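Local coordinates for protein epidermin modifying enzyme EPID (Staphylococcus epidermidis, PDB 1G63) that uses flavin mononucleotide to decarboxylate oxidatively the C-terminal cysteine of the epidermin precursor peptide, working as a homododecamer, at residues G3-C8 / Y76-P81; N33-P38 / N97-V102; F111-M116 / L169-N174; K139-D144 / T161-E166. One frame throughout, in Å; residues are numbered along the deposited sequence.

Contact 1: residues G3-C8 / Y76-P81; sequences GKLLIC and YILVLP
Leu-5 sends CG anti to its backbone N (chi1 178°), whereas Leu-78 turns its CG back beside the N and anti to the carbonyl carbon (chi1 -69°); these opposite choices let the two side chains cross at about a right angle on one face of the sheet, CD1 of Leu-5 lying 3.6 Å from CD1 of Leu-78. The strands that carry them, 5-8 and 76-79, are parallel neighbours at the centre of the Rossmann-like sheet of this flavoprotein. The strand axes are inclined by 18°, and the register pairs Leu-5 with Tyr-76, Leu-6 with Ile-77 and Ile-7 with Leu-78. Backbone bonds alternate in the parallel manner: Leu-6 N donates to Tyr-76 O (2.9 Å) and Leu-6 O receives Leu-78 N (2.8 Å), so both polar atoms of one buried residue are satisfied by the same neighbouring strand. Cys-8 N then donates to Leu-78 O, while at the start of the pairing Tyr-76 N reaches Lys-4 O only weakly. Leu-5, Ile-7, Tyr-76 and Leu-78 share one face, where Ile-18 and Leu-25 of helix 18-25 pack on Ile-7. On the other face the sulfur of Cys-8 meets CG2 of Ile-77 at 4.0 Å. The chain bends at Leu-80 and Pro-81, the latter following a cis peptide bond, its side chain about 7 Å from a bound FMN. At that bend the N-H of Leu-80 reaches the O of Cys-8 at 3.0 Å in a bent bond, coming from above the carbonyl plane.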
# COMPACT_ATOMS: atom_id res chain seq x y z
N GLY B 3 33.81 -22.11 21.20
CA GLY B 3 32.80 -21.22 21.75
C GLY B 3 32.07 -20.44 20.68
O GLY B 3 32.47 -20.42 19.52
N LYS B 4 30.99 -19.77 21.09
CA LYS B 4 30.16 -19.01 20.16
C LYS B 4 30.85 -17.89 19.38
O LYS B 4 31.55 -17.05 19.94
CB LYS B 4 28.93 -18.47 20.91
CG LYS B 4 28.05 -19.58 21.46
CD LYS B 4 26.87 -19.03 22.22
CE LYS B 4 26.07 -20.16 22.84
NZ LYS B 4 24.93 -19.66 23.65
N LEU B 5 30.64 -17.91 18.07
CA LEU B 5 31.22 -16.93 17.17
C LEU B 5 30.14 -16.19 16.37
O LEU B 5 29.22 -16.81 15.84
CB LEU B 5 32.21 -17.62 16.22
CG LEU B 5 32.91 -16.76 15.16
CD1 LEU B 5 34.25 -17.36 14.83
CD2 LEU B 5 32.05 -16.65 13.91
N LEU B 6 30.27 -14.87 16.30
CA LEU B 6 29.32 -14.05 15.57
C LEU B 6 29.96 -13.43 14.33
O LEU B 6 31.06 -12.88 14.39
CB LEU B 6 28.79 -12.92 16.46
CG LEU B 6 27.96 -11.83 15.76
CD1 LEU B 6 26.75 -12.45 15.07
CD2 LEU B 6 27.51 -10.79 16.78
N ILE B 7 29.27 -13.55 13.20
CA ILE B 7 29.76 -12.97 11.96
C ILE B 7 28.94 -11.72 11.67
O ILE B 7 27.71 -11.77 11.63
CB ILE B 7 29.60 -13.91 10.74
CG1 ILE B 7 30.53 -15.11 10.87
CG2 ILE B 7 29.89 -13.14 9.44
CD1 ILE B 7 30.36 -16.11 9.73
N CYS B 8 29.62 -10.60 11.48
CA CYS B 8 28.95 -9.35 11.14
C CYS B 8 29.30 -9.13 9.67
O CYS B 8 30.43 -8.77 9.35
CB CYS B 8 29.48 -8.20 12.01
SG CYS B 8 28.89 -8.27 13.74
N TYR B 76 33.92 -14.56 20.09
CA TYR B 76 34.57 -13.96 18.94
C TYR B 76 33.55 -13.25 18.05
O TYR B 76 32.45 -13.76 17.81
CB TYR B 76 35.28 -15.02 18.10
CG TYR B 76 36.05 -16.03 18.91
CD1 TYR B 76 35.41 -17.10 19.52
CD2 TYR B 76 37.44 -15.92 19.07
CE1 TYR B 76 36.11 -18.04 20.27
CE2 TYR B 76 38.15 -16.85 19.81
CZ TYR B 76 37.48 -17.91 20.41
OH TYR B 76 38.18 -18.84 21.16
N ILE B 77 33.91 -12.07 17.57
CA ILE B 77 33.06 -11.30 16.70
C ILE B 77 33.88 -10.92 15.47
O ILE B 77 34.86 -10.19 15.57
CB ILE B 77 32.55 -10.02 17.39
CG1 ILE B 77 31.73 -10.40 18.62
CG2 ILE B 77 31.68 -9.21 16.42
CD1 ILE B 77 31.23 -9.21 19.42
N LEU B 78 33.48 -11.45 14.32
CA LEU B 78 34.17 -11.19 13.07
C LEU B 78 33.33 -10.30 12.17
O LEU B 78 32.12 -10.47 12.08
CB LEU B 78 34.44 -12.49 12.31
CG LEU B 78 35.44 -13.54 12.80
CD1 LEU B 78 35.15 -13.95 14.24
CD2 LEU B 78 35.37 -14.73 11.88
N VAL B 79 33.97 -9.35 11.51
CA VAL B 79 33.26 -8.52 10.57
C VAL B 79 33.84 -9.06 9.26
O VAL B 79 34.96 -8.75 8.85
CB VAL B 79 33.54 -7.02 10.78
CG1 VAL B 79 35.01 -6.78 10.84
CG2 VAL B 79 32.89 -6.21 9.67
N LEU B 80 33.05 -9.92 8.62
CA LEU B 80 33.45 -10.61 7.41
C LEU B 80 32.27 -10.78 6.44
O LEU B 80 31.28 -11.42 6.78
CB LEU B 80 33.99 -11.99 7.81
CG LEU B 80 34.33 -13.07 6.78
CD1 LEU B 80 35.57 -12.69 6.00
CD2 LEU B 80 34.55 -14.39 7.51
N PRO B 81 32.35 -10.17 5.25
CA PRO B 81 33.46 -9.33 4.77
C PRO B 81 33.30 -7.97 5.43
O PRO B 81 32.19 -7.60 5.83
CB PRO B 81 33.22 -9.22 3.26
CG PRO B 81 32.14 -10.24 2.97
CD PRO B 81 31.32 -10.29 4.21

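Contact 2: residues N33-P38 / N97-V102. With FMN (flavin mononucleotide), chain N; FMN (flavin mononucleotide), chain M.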
# COMPACT_ATOMS: atom_id res chain seq x y z
N ASN B 33 26.73 -17.63 14.60
CA ASN B 33 25.54 -16.83 14.32
C ASN B 33 25.90 -15.69 13.37
O ASN B 33 27.08 -15.40 13.16
CB ASN B 33 24.97 -16.31 15.63
CG ASN B 33 24.67 -17.42 16.62
OD1 ASN B 33 25.01 -17.33 17.79
ND2 ASN B 33 24.03 -18.48 16.15
N ILE B 34 24.90 -15.04 12.80
CA ILE B 34 25.18 -13.97 11.87
C ILE B 34 24.28 -12.74 12.00
O ILE B 34 23.12 -12.82 12.42
CB ILE B 34 25.15 -14.54 10.43
CG1 ILE B 34 25.75 -13.54 9.45
CG2 ILE B 34 23.73 -14.94 10.08
CD1 ILE B 34 26.24 -14.17 8.17
N LEU B 35 24.84 -11.59 11.64
CA LEU B 35 24.15 -10.30 11.71
C LEU B 35 24.58 -9.51 10.47
O LEU B 35 25.76 -9.40 10.19
CB LEU B 35 24.59 -9.58 12.99
CG LEU B 35 23.83 -8.35 13.51
CD1 LEU B 35 24.52 -7.82 14.76
CD2 LEU B 35 23.79 -7.28 12.44
N PHE B 36 23.62 -8.98 9.72
CA PHE B 36 23.93 -8.23 8.50
C PHE B 36 23.72 -6.72 8.60
O PHE B 36 22.95 -6.23 9.43
CB PHE B 36 23.09 -8.73 7.32
CG PHE B 36 23.40 -10.14 6.89
CD1 PHE B 36 22.76 -11.22 7.50
CD2 PHE B 36 24.32 -10.39 5.87
CE1 PHE B 36 23.03 -12.54 7.10
CE2 PHE B 36 24.59 -11.70 5.46
CZ PHE B 36 23.95 -12.78 6.07
N SER B 37 24.41 -5.98 7.74
CA SER B 37 24.25 -4.54 7.69
C SER B 37 23.04 -4.32 6.76
O SER B 37 22.79 -5.12 5.86
CB SER B 37 25.49 -3.88 7.09
OG SER B 37 25.59 -4.10 5.70
N PRO B 38 22.27 -3.26 6.98
CA PRO B 38 21.11 -2.99 6.13
C PRO B 38 21.40 -3.09 4.63
O PRO B 38 20.64 -3.70 3.88
CB PRO B 38 20.70 -1.57 6.54
CG PRO B 38 21.04 -1.57 8.00
CD PRO B 38 22.40 -2.24 8.04
N ASN B 97 23.52 1.48 13.18
CA ASN B 97 22.74 0.29 12.85
C ASN B 97 23.15 -0.79 13.86
O ASN B 97 24.13 -0.62 14.58
CB ASN B 97 22.96 -0.16 11.39
CG ASN B 97 24.41 -0.44 11.05
OD1 ASN B 97 25.15 -1.00 11.86
ND2 ASN B 97 24.82 -0.05 9.84
N LEU B 98 22.40 -1.88 13.94
CA LEU B 98 22.70 -2.93 14.91
C LEU B 98 24.11 -3.51 14.81
O LEU B 98 24.81 -3.60 15.82
CB LEU B 98 21.68 -4.08 14.82
CG LEU B 98 21.86 -5.21 15.85
CD1 LEU B 98 21.80 -4.67 17.26
CD2 LEU B 98 20.78 -6.28 15.65
N LEU B 99 24.53 -3.88 13.60
CA LEU B 99 25.85 -4.46 13.39
C LEU B 99 26.94 -3.56 13.95
O LEU B 99 27.80 -3.97 14.73
CB LEU B 99 26.10 -4.68 11.90
CG LEU B 99 27.47 -5.26 11.49
CD1 LEU B 99 27.33 -5.98 10.14
CD2 LEU B 99 28.52 -4.15 11.39
N THR B 100 26.88 -2.31 13.55
CA THR B 100 27.84 -1.33 13.94
C THR B 100 27.76 -1.01 15.46
O THR B 100 28.77 -0.68 16.09
CB THR B 100 27.65 -0.12 13.01
OG1 THR B 100 28.90 0.50 12.76
CG2 THR B 100 26.69 0.86 13.58
N THR B 101 26.57 -1.14 16.04
CA THR B 101 26.41 -0.91 17.49
C THR B 101 27.02 -2.09 18.25
O THR B 101 27.58 -1.93 19.34
CB THR B 101 24.92 -0.77 17.89
OG1 THR B 101 24.39 0.44 17.34
CG2 THR B 101 24.77 -0.74 19.40
N VAL B 102 26.89 -3.28 17.68
CA VAL B 102 27.46 -4.48 18.28
C VAL B 102 28.99 -4.39 18.25
O VAL B 102 29.65 -4.79 19.22
CB VAL B 102 26.99 -5.76 17.51
CG1 VAL B 102 27.93 -6.94 17.79
CG2 VAL B 102 25.57 -6.11 17.94
N1 FMN N . 32.27 -1.76 -0.53
C2 FMN N . 33.35 -2.38 0.05
O2 FMN N . 33.94 -1.95 0.99
N3 FMN N . 33.81 -3.62 -0.51
C4 FMN N . 33.27 -4.25 -1.58
O4 FMN N . 33.76 -5.30 -2.00
C4A FMN N . 32.13 -3.56 -2.22
N5 FMN N . 31.50 -4.12 -3.24
C5A FMN N . 30.34 -3.55 -3.71
C6 FMN N . 29.58 -4.21 -4.77
C7 FMN N . 28.49 -3.64 -5.37
C7M FMN N . 27.71 -4.37 -6.47
C8 FMN N . 27.91 -2.42 -4.77
C8M FMN N . 26.63 -1.82 -5.31
C9 FMN N . 28.64 -1.77 -3.78
C9A FMN N . 29.82 -2.28 -3.23
N10 FMN N . 30.59 -1.66 -2.19
C10 FMN N . 31.67 -2.29 -1.59
C1' FMN N . 30.14 -0.38 -1.62
C2' FMN N . 29.31 -0.65 -0.35
O2' FMN N . 28.17 -1.50 -0.55
C3' FMN N . 28.83 0.67 0.25
O3' FMN N . 29.99 1.47 0.66
C4' FMN N . 27.88 0.55 1.44
O4' FMN N . 27.34 1.84 1.81
C5' FMN N . 28.50 -0.11 2.67
O5' FMN N . 27.50 -0.30 3.70
P FMN N . 27.71 -1.23 4.96
O1P FMN N . 28.95 -0.76 5.66
O2P FMN N . 27.79 -2.63 4.48
O3P FMN N . 26.42 -1.00 5.83
N1 FMN M . 22.58 3.24 22.82
C2 FMN M . 23.10 4.12 23.75
O2 FMN M . 24.00 4.87 23.54
N3 FMN M . 22.53 4.14 25.05
C4 FMN M . 21.51 3.35 25.48
O4 FMN M . 21.12 3.44 26.65
C4A FMN M . 20.98 2.39 24.50
N5 FMN M . 19.95 1.61 24.81
C5A FMN M . 19.37 0.86 23.83
C6 FMN M . 18.18 0.07 24.13
C7 FMN M . 17.62 -0.81 23.24
C7M FMN M . 16.35 -1.61 23.59
C8 FMN M . 18.10 -0.81 21.84
C8M FMN M . 17.43 -1.66 20.79
C9 FMN M . 19.25 -0.09 21.55
C9A FMN M . 19.91 0.74 22.48
N10 FMN M . 21.08 1.52 22.22
C10 FMN M . 21.58 2.42 23.15
C1' FMN M . 21.68 1.49 20.87
C2' FMN M . 21.14 2.68 20.04
O2' FMN M . 19.71 2.70 19.91
C3' FMN M . 21.75 2.66 18.65
O3' FMN M . 23.19 2.81 18.75
C4' FMN M . 21.22 3.71 17.68
O4' FMN M . 21.73 3.48 16.35
C5' FMN M . 21.52 5.15 18.08
O5' FMN M . 20.88 6.07 17.18
P FMN M . 20.68 7.60 17.48
O1P FMN M . 22.02 8.16 17.75
O2P FMN M . 19.73 7.76 18.62
O3P FMN M . 20.05 8.18 16.16
O HOH W 1 23.05 -3.79 11.10
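CD of Pro-38 lies over one face of the Asn-97 carboxamide, at its ND2 end and 3.7 Å from ND2, the two side chains passing at a slant. Deeper in, Leu-35 of strand 33-36 points at helix 98-102 and forks over it. Its CD2 rests on CB of Leu-99 at 3.5 Å, and its CD1 touches both CG of Leu-98 and CG2 of Val-102, the latter 3.8 Å away. Leu-99 answers with CD1, which lies against the backbone of Phe-36 and Ser-37. One water joins the backbones, giving a proton to Phe-36 O and accepting from Leu-99 N at 2.9 Å, so an amide of the first helical turn is satisfied by the end of the strand. Asn-97 is the N-cap of that helix. Its backbone O receives both the N and the OG1 of Thr-101. The two segments also hold two different flavins: OG of Ser-37 donates to O2P of one FMN at 2.9 Å, while OG1 of Thr-101 accepts from the ribityl O3' of another at 3.0 Å. Leu-98, Thr-101 and Val-102 also touch the active-site His-67. Strand end and helix start thus form part of two FMN pockets, as expected for sites built between subunits of this dodecameric flavoprotein.

Contact 3: residues F111-M116 / L169-N174. With FMN (flavin mononucleotide), chain N.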
# COMPACT_ATOMS: atom_id res chain seq x y z
N PHE B 111 37.33 -8.89 15.30
CA PHE B 111 38.29 -9.29 14.27
C PHE B 111 37.77 -8.81 12.91
O PHE B 111 36.72 -9.25 12.44
CB PHE B 111 38.47 -10.81 14.25
CG PHE B 111 39.00 -11.39 15.53
CD1 PHE B 111 38.15 -11.59 16.63
CD2 PHE B 111 40.34 -11.73 15.66
CE1 PHE B 111 38.63 -12.11 17.82
CE2 PHE B 111 40.84 -12.26 16.85
CZ PHE B 111 39.98 -12.45 17.93
N ILE B 112 38.52 -7.92 12.28
CA ILE B 112 38.11 -7.36 10.99
C ILE B 112 38.82 -7.92 9.76
O ILE B 112 40.05 -7.95 9.70
CB ILE B 112 38.30 -5.83 11.02
CG1 ILE B 112 37.45 -5.23 12.14
CG2 ILE B 112 37.93 -5.23 9.66
CD1 ILE B 112 37.62 -3.74 12.31
N PHE B 113 38.04 -8.36 8.77
CA PHE B 113 38.60 -8.89 7.52
C PHE B 113 38.19 -7.99 6.35
O PHE B 113 37.17 -8.20 5.71
CB PHE B 113 38.11 -10.32 7.26
CG PHE B 113 38.57 -11.30 8.28
CD1 PHE B 113 37.85 -11.51 9.46
CD2 PHE B 113 39.75 -12.02 8.09
CE1 PHE B 113 38.29 -12.41 10.42
CE2 PHE B 113 40.20 -12.93 9.04
CZ PHE B 113 39.47 -13.12 10.21
N PRO B 114 39.01 -6.97 6.06
CA PRO B 114 38.73 -6.04 4.97
C PRO B 114 38.55 -6.69 3.60
O PRO B 114 39.27 -7.63 3.26
CB PRO B 114 39.94 -5.10 4.99
CG PRO B 114 40.39 -5.14 6.41
CD PRO B 114 40.25 -6.60 6.76
N ASN B 115 37.59 -6.18 2.84
CA ASN B 115 37.35 -6.66 1.48
C ASN B 115 36.80 -5.51 0.65
O ASN B 115 35.72 -4.98 0.94
CB ASN B 115 36.39 -7.83 1.43
CG ASN B 115 36.24 -8.39 0.02
OD1 ASN B 115 35.21 -8.21 -0.63
ND2 ASN B 115 37.29 -9.06 -0.47
N MET B 116 37.53 -5.14 -0.39
CA MET B 116 37.14 -4.05 -1.26
C MET B 116 38.10 -4.02 -2.43
O MET B 116 39.12 -4.70 -2.42
CB MET B 116 37.26 -2.73 -0.50
CG MET B 116 38.68 -2.45 0.00
SD MET B 116 38.83 -1.07 1.15
CE MET B 116 38.37 -1.87 2.71
N LEU B 169 40.89 -18.70 10.67
CA LEU B 169 41.02 -19.54 11.85
C LEU B 169 42.30 -19.17 12.60
O LEU B 169 42.31 -19.04 13.81
CB LEU B 169 41.06 -21.01 11.45
CG LEU B 169 39.81 -21.86 11.70
CD1 LEU B 169 38.57 -21.01 11.63
CD2 LEU B 169 39.76 -22.99 10.69
N ASN B 170 43.38 -18.98 11.85
CA ASN B 170 44.67 -18.63 12.43
C ASN B 170 44.70 -17.21 12.99
O ASN B 170 45.33 -16.95 14.02
CB ASN B 170 45.79 -18.78 11.39
CG ASN B 170 47.17 -18.53 11.97
OD1 ASN B 170 47.68 -19.33 12.76
ND2 ASN B 170 47.78 -17.41 11.60
N PHE B 171 44.04 -16.28 12.29
CA PHE B 171 44.01 -14.89 12.71
C PHE B 171 43.16 -14.72 13.95
O PHE B 171 43.44 -13.87 14.80
CB PHE B 171 43.46 -14.01 11.59
CG PHE B 171 43.55 -12.54 11.87
CD1 PHE B 171 44.77 -11.88 11.83
CD2 PHE B 171 42.41 -11.81 12.19
CE1 PHE B 171 44.87 -10.51 12.09
CE2 PHE B 171 42.50 -10.43 12.46
CZ PHE B 171 43.73 -9.78 12.41
N VAL B 172 42.13 -15.54 14.06
CA VAL B 172 41.21 -15.47 15.18
C VAL B 172 41.61 -16.28 16.41
O VAL B 172 41.32 -15.87 17.53
CB VAL B 172 39.78 -15.88 14.72
CG1 VAL B 172 38.86 -16.13 15.93
CG2 VAL B 172 39.20 -14.77 13.85
N LEU B 173 42.30 -17.41 16.22
CA LEU B 173 42.70 -18.24 17.35
C LEU B 173 44.14 -18.08 17.89
O LEU B 173 44.64 -18.96 18.60
CB LEU B 173 42.42 -19.72 17.04
CG LEU B 173 40.99 -20.30 17.03
CD1 LEU B 173 40.20 -19.78 18.23
CD2 LEU B 173 40.28 -19.94 15.75
N ASN B 174 44.79 -16.95 17.57
CA ASN B 174 46.15 -16.66 18.05
C ASN B 174 46.22 -15.32 18.79
O ASN B 174 46.64 -15.29 19.97
CB ASN B 174 47.15 -16.65 16.90
CG ASN B 174 47.53 -18.04 16.46
OD1 ASN B 174 46.66 -18.89 16.23
ND2 ASN B 174 48.83 -18.29 16.33
N1 FMN N . 32.27 -1.76 -0.53
C2 FMN N . 33.35 -2.38 0.05
O2 FMN N . 33.94 -1.95 0.99
N3 FMN N . 33.81 -3.62 -0.51
C4 FMN N . 33.27 -4.25 -1.58
O4 FMN N . 33.76 -5.30 -2.00
C4A FMN N . 32.13 -3.56 -2.22
N5 FMN N . 31.50 -4.12 -3.24
C5A FMN N . 30.34 -3.55 -3.71
C6 FMN N . 29.58 -4.21 -4.77
C7 FMN N . 28.49 -3.64 -5.37
C7M FMN N . 27.71 -4.37 -6.47
C8 FMN N . 27.91 -2.42 -4.77
C8M FMN N . 26.63 -1.82 -5.31
C9 FMN N . 28.64 -1.77 -3.78
C9A FMN N . 29.82 -2.28 -3.23
N10 FMN N . 30.59 -1.66 -2.19
C10 FMN N . 31.67 -2.29 -1.59
C1' FMN N . 30.14 -0.38 -1.62
C2' FMN N . 29.31 -0.65 -0.35
O2' FMN N . 28.17 -1.50 -0.55
C3' FMN N . 28.83 0.67 0.25
O3' FMN N . 29.99 1.47 0.66
C4' FMN N . 27.88 0.55 1.44
O4' FMN N . 27.34 1.84 1.81
C5' FMN N . 28.50 -0.11 2.67
O5' FMN N . 27.50 -0.30 3.70
P FMN N . 27.71 -1.23 4.96
O1P FMN N . 28.95 -0.76 5.66
O2P FMN N . 27.79 -2.63 4.48
O3P FMN N . 26.42 -1.00 5.83
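An aromatic cluster joins the C-terminal helix to the Rossmann-like sheet, on a strand whose far end leads into the FMN pocket. Phe-111 and Phe-113, two residues apart on strand 111-114, both meet Phe-171 and Val-172 of helix 169-172. Both methyls of Val-172 lie over one face of the Phe-111 ring: CG1 sits over its centre, and CG2, displaced toward CG and CD2 of the ring, stands 4.1 Å from the centroid in a CH-pi contact, 27° off the normal. CG2 of Val-172 also approaches the edge of the Phe-113 ring, 4.0 Å from CZ, so one branch serves both phenylalanines. Phe-171, with CG anti to its backbone N (chi1 -173°), turns the edge of its ring toward the face of Phe-113. The pair is an offset edge-to-face stack, centroids 5.5 Å apart and planes at 69°, with CD2 of Phe-171 3.8 Å from CZ of Phe-113. CD2 of Phe-171 also lies 4.0 Å from CD2 of Phe-111. The contact is mostly apolar, though the far rim of the Phe-111 ring also lies on the helix backbone, near Phe-171 O and Val-172 O. Beyond the strand the chain continues to the cofactor, where the backbone O of Asn-115 accepts a nearly straight bond from N3 of the FMN isoalloxazine at 2.8 Å. Tyr-141 adds a further ring beside both Phe-113 and Phe-171. Strand 111-114 lies between strands 76-82 and 139-140, Leu-80 touches Phe-113 and Tyr-76 touches Val-172, while Ile-112 packs against Ile-87 of helix 84-91.

Contact 4: residues K139-D144 / T161-E166; sequences KVYSPD and TMPNIE
Asp-144 reaches across with both ends of its side chain, CB to Thr-161 and OD2 to Pro-163. Its CB lies 3.2 Å from OG1 of Thr-161, a hydroxyl that sits between its own backbone N and carbonyl carbon (chi1 61°). CG, placed beside the N of Asp-144 (chi1 -68°), carries the carboxylate on toward Pro-163. Of the two oxygens, OD2 makes the cross-segment approach, 3.3 Å from CA of Pro-163 and 3.9 Å from its CB. The same OD2 accepts from a water at 3.0 Å. That water also accepts from Asp-144 N and donates to Thr-161 O at 2.6 Å, so one molecule links a side chain and two backbones. A direct backbone bond lies alongside: Thr-161 N donates to Asp-144 O at 2.7 Å, arriving from above the carbonyl plane. Farther back, the ring of Tyr-141 reaches Pro-163, CE1 to CG 4.3 Å. OH of Tyr-141 stands 2.9 Å from both OD1 and OD2 of Asp-144, at weak bonding geometry that does not single out one oxygen. Here the two strands of the antiparallel hairpin 144-149 and 156-161 meet at their base, and the chain leaves it through Pro-163 toward helix 165-172, whose N-cap is Asn-164. Tyr-141 stacks edge-to-face on Phe-171 of that helix, and Pro-163 O accepts from the hydroxyl of Tyr-21. The chemistry is therefore mixed, a tyrosine-proline contact beside a water-mediated polar network; with a water donating to OD2 and a weakly bound tyrosine hydroxyl beside it, the carboxylate of Asp-144 is probably kept in its charged form.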
# COMPACT_ATOMS: atom_id res chain seq x y z
N LYS B 139 41.73 -6.25 16.22
CA LYS B 139 42.47 -7.05 15.25
C LYS B 139 41.98 -6.81 13.82
O LYS B 139 40.81 -7.06 13.49
CB LYS B 139 42.37 -8.54 15.59
CG LYS B 139 43.12 -8.95 16.86
CD LYS B 139 42.40 -8.46 18.12
CE LYS B 139 43.13 -8.89 19.39
NZ LYS B 139 44.50 -8.29 19.50
N VAL B 140 42.87 -6.31 12.99
CA VAL B 140 42.56 -6.04 11.59
C VAL B 140 43.50 -6.87 10.73
O VAL B 140 44.70 -6.62 10.70
CB VAL B 140 42.74 -4.55 11.25
CG1 VAL B 140 42.33 -4.31 9.81
CG2 VAL B 140 41.93 -3.69 12.19
N TYR B 141 42.95 -7.84 10.02
CA TYR B 141 43.74 -8.72 9.17
C TYR B 141 44.26 -8.03 7.90
O TYR B 141 43.60 -7.17 7.33
CB TYR B 141 42.85 -9.93 8.85
CG TYR B 141 43.40 -10.94 7.88
CD1 TYR B 141 43.24 -10.77 6.51
CD2 TYR B 141 44.03 -12.10 8.34
CE1 TYR B 141 43.68 -11.75 5.61
CE2 TYR B 141 44.48 -13.07 7.46
CZ TYR B 141 44.30 -12.89 6.10
OH TYR B 141 44.76 -13.85 5.22
N SER B 142 45.46 -8.39 7.46
CA SER B 142 46.00 -7.79 6.24
C SER B 142 45.40 -8.55 5.07
O SER B 142 45.66 -9.74 4.89
CB SER B 142 47.53 -7.92 6.19
OG SER B 142 48.13 -7.09 7.16
N PRO B 143 44.58 -7.86 4.26
CA PRO B 143 43.90 -8.42 3.08
C PRO B 143 44.82 -9.24 2.18
O PRO B 143 45.95 -8.83 1.91
CB PRO B 143 43.38 -7.18 2.36
CG PRO B 143 43.12 -6.23 3.47
CD PRO B 143 44.32 -6.41 4.36
N ASP B 144 44.33 -10.38 1.71
CA ASP B 144 45.10 -11.22 0.80
C ASP B 144 45.08 -10.55 -0.57
O ASP B 144 44.17 -9.76 -0.86
CB ASP B 144 44.50 -12.63 0.73
CG ASP B 144 44.63 -13.38 2.05
OD1 ASP B 144 45.78 -13.53 2.52
OD2 ASP B 144 43.61 -13.82 2.61
N THR B 161 41.85 -10.32 -2.17
CA THR B 161 40.97 -11.47 -2.26
C THR B 161 40.40 -11.87 -0.90
O THR B 161 40.85 -11.38 0.13
CB THR B 161 41.71 -12.70 -2.83
OG1 THR B 161 42.79 -13.06 -1.97
CG2 THR B 161 42.25 -12.39 -4.21
N MET B 162 39.42 -12.76 -0.92
CA MET B 162 38.82 -13.23 0.31
C MET B 162 39.76 -14.18 1.06
O MET B 162 40.50 -14.96 0.46
CB MET B 162 37.48 -13.92 0.00
CG MET B 162 36.33 -12.96 -0.35
SD MET B 162 35.55 -12.12 1.08
CE MET B 162 36.73 -11.01 1.44
N PRO B 163 39.73 -14.13 2.40
CA PRO B 163 40.58 -14.98 3.24
C PRO B 163 40.17 -16.46 3.19
O PRO B 163 38.99 -16.79 3.21
CB PRO B 163 40.36 -14.42 4.65
CG PRO B 163 39.71 -13.07 4.44
CD PRO B 163 38.86 -13.28 3.24
N ASN B 164 41.16 -17.34 3.12
CA ASN B 164 40.92 -18.78 3.12
C ASN B 164 40.42 -19.08 4.55
O ASN B 164 40.74 -18.35 5.48
CB ASN B 164 42.24 -19.51 2.82
CG ASN B 164 42.15 -21.01 3.02
OD1 ASN B 164 42.19 -21.51 4.15
ND2 ASN B 164 42.03 -21.75 1.92
N ILE B 165 39.61 -20.13 4.72
CA ILE B 165 39.08 -20.44 6.05
C ILE B 165 40.19 -20.75 7.06
O ILE B 165 40.01 -20.57 8.27
CB ILE B 165 38.06 -21.60 5.98
CG1 ILE B 165 37.00 -21.43 7.07
CG2 ILE B 165 38.75 -22.94 6.08
CD1 ILE B 165 37.49 -21.65 8.48
N GLU B 166 41.33 -21.21 6.56
CA GLU B 166 42.48 -21.52 7.41
C GLU B 166 43.06 -20.18 7.88
O GLU B 166 43.56 -20.06 9.00
CB GLU B 166 43.52 -22.29 6.59
CG GLU B 166 44.88 -22.41 7.26
CD GLU B 166 46.03 -22.39 6.25
OE1 GLU B 166 47.21 -22.40 6.69
OE2 GLU B 166 45.76 -22.36 5.02
O HOH W 2 41.72 -11.47 2.59

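In the fold
All four contacts reach one parallel sheet, whose strands run in the order 56-57, 32-36, 5-9, 76-82, 110-114, 139-140. Contact 1 is its centre. Contacts 1 and 2 lie about 10 Å apart between centres, contacts 1 and 3 about 9 Å, each pair on neighbouring strands. Contacts 1 and 2 alternate along the chain, and contact 3 follows both. Contact 4 is nested within the loop closed by contact 3, centres about 5 Å apart, and shares helix 165-172 with it. Contacts 2 and 3, about 17 Å apart between centres, both touch the same FMN, phosphate at one and flavin ring at the other, so the cofactor lies along the C-terminal ends of the strands, from 32-36 to 110-114.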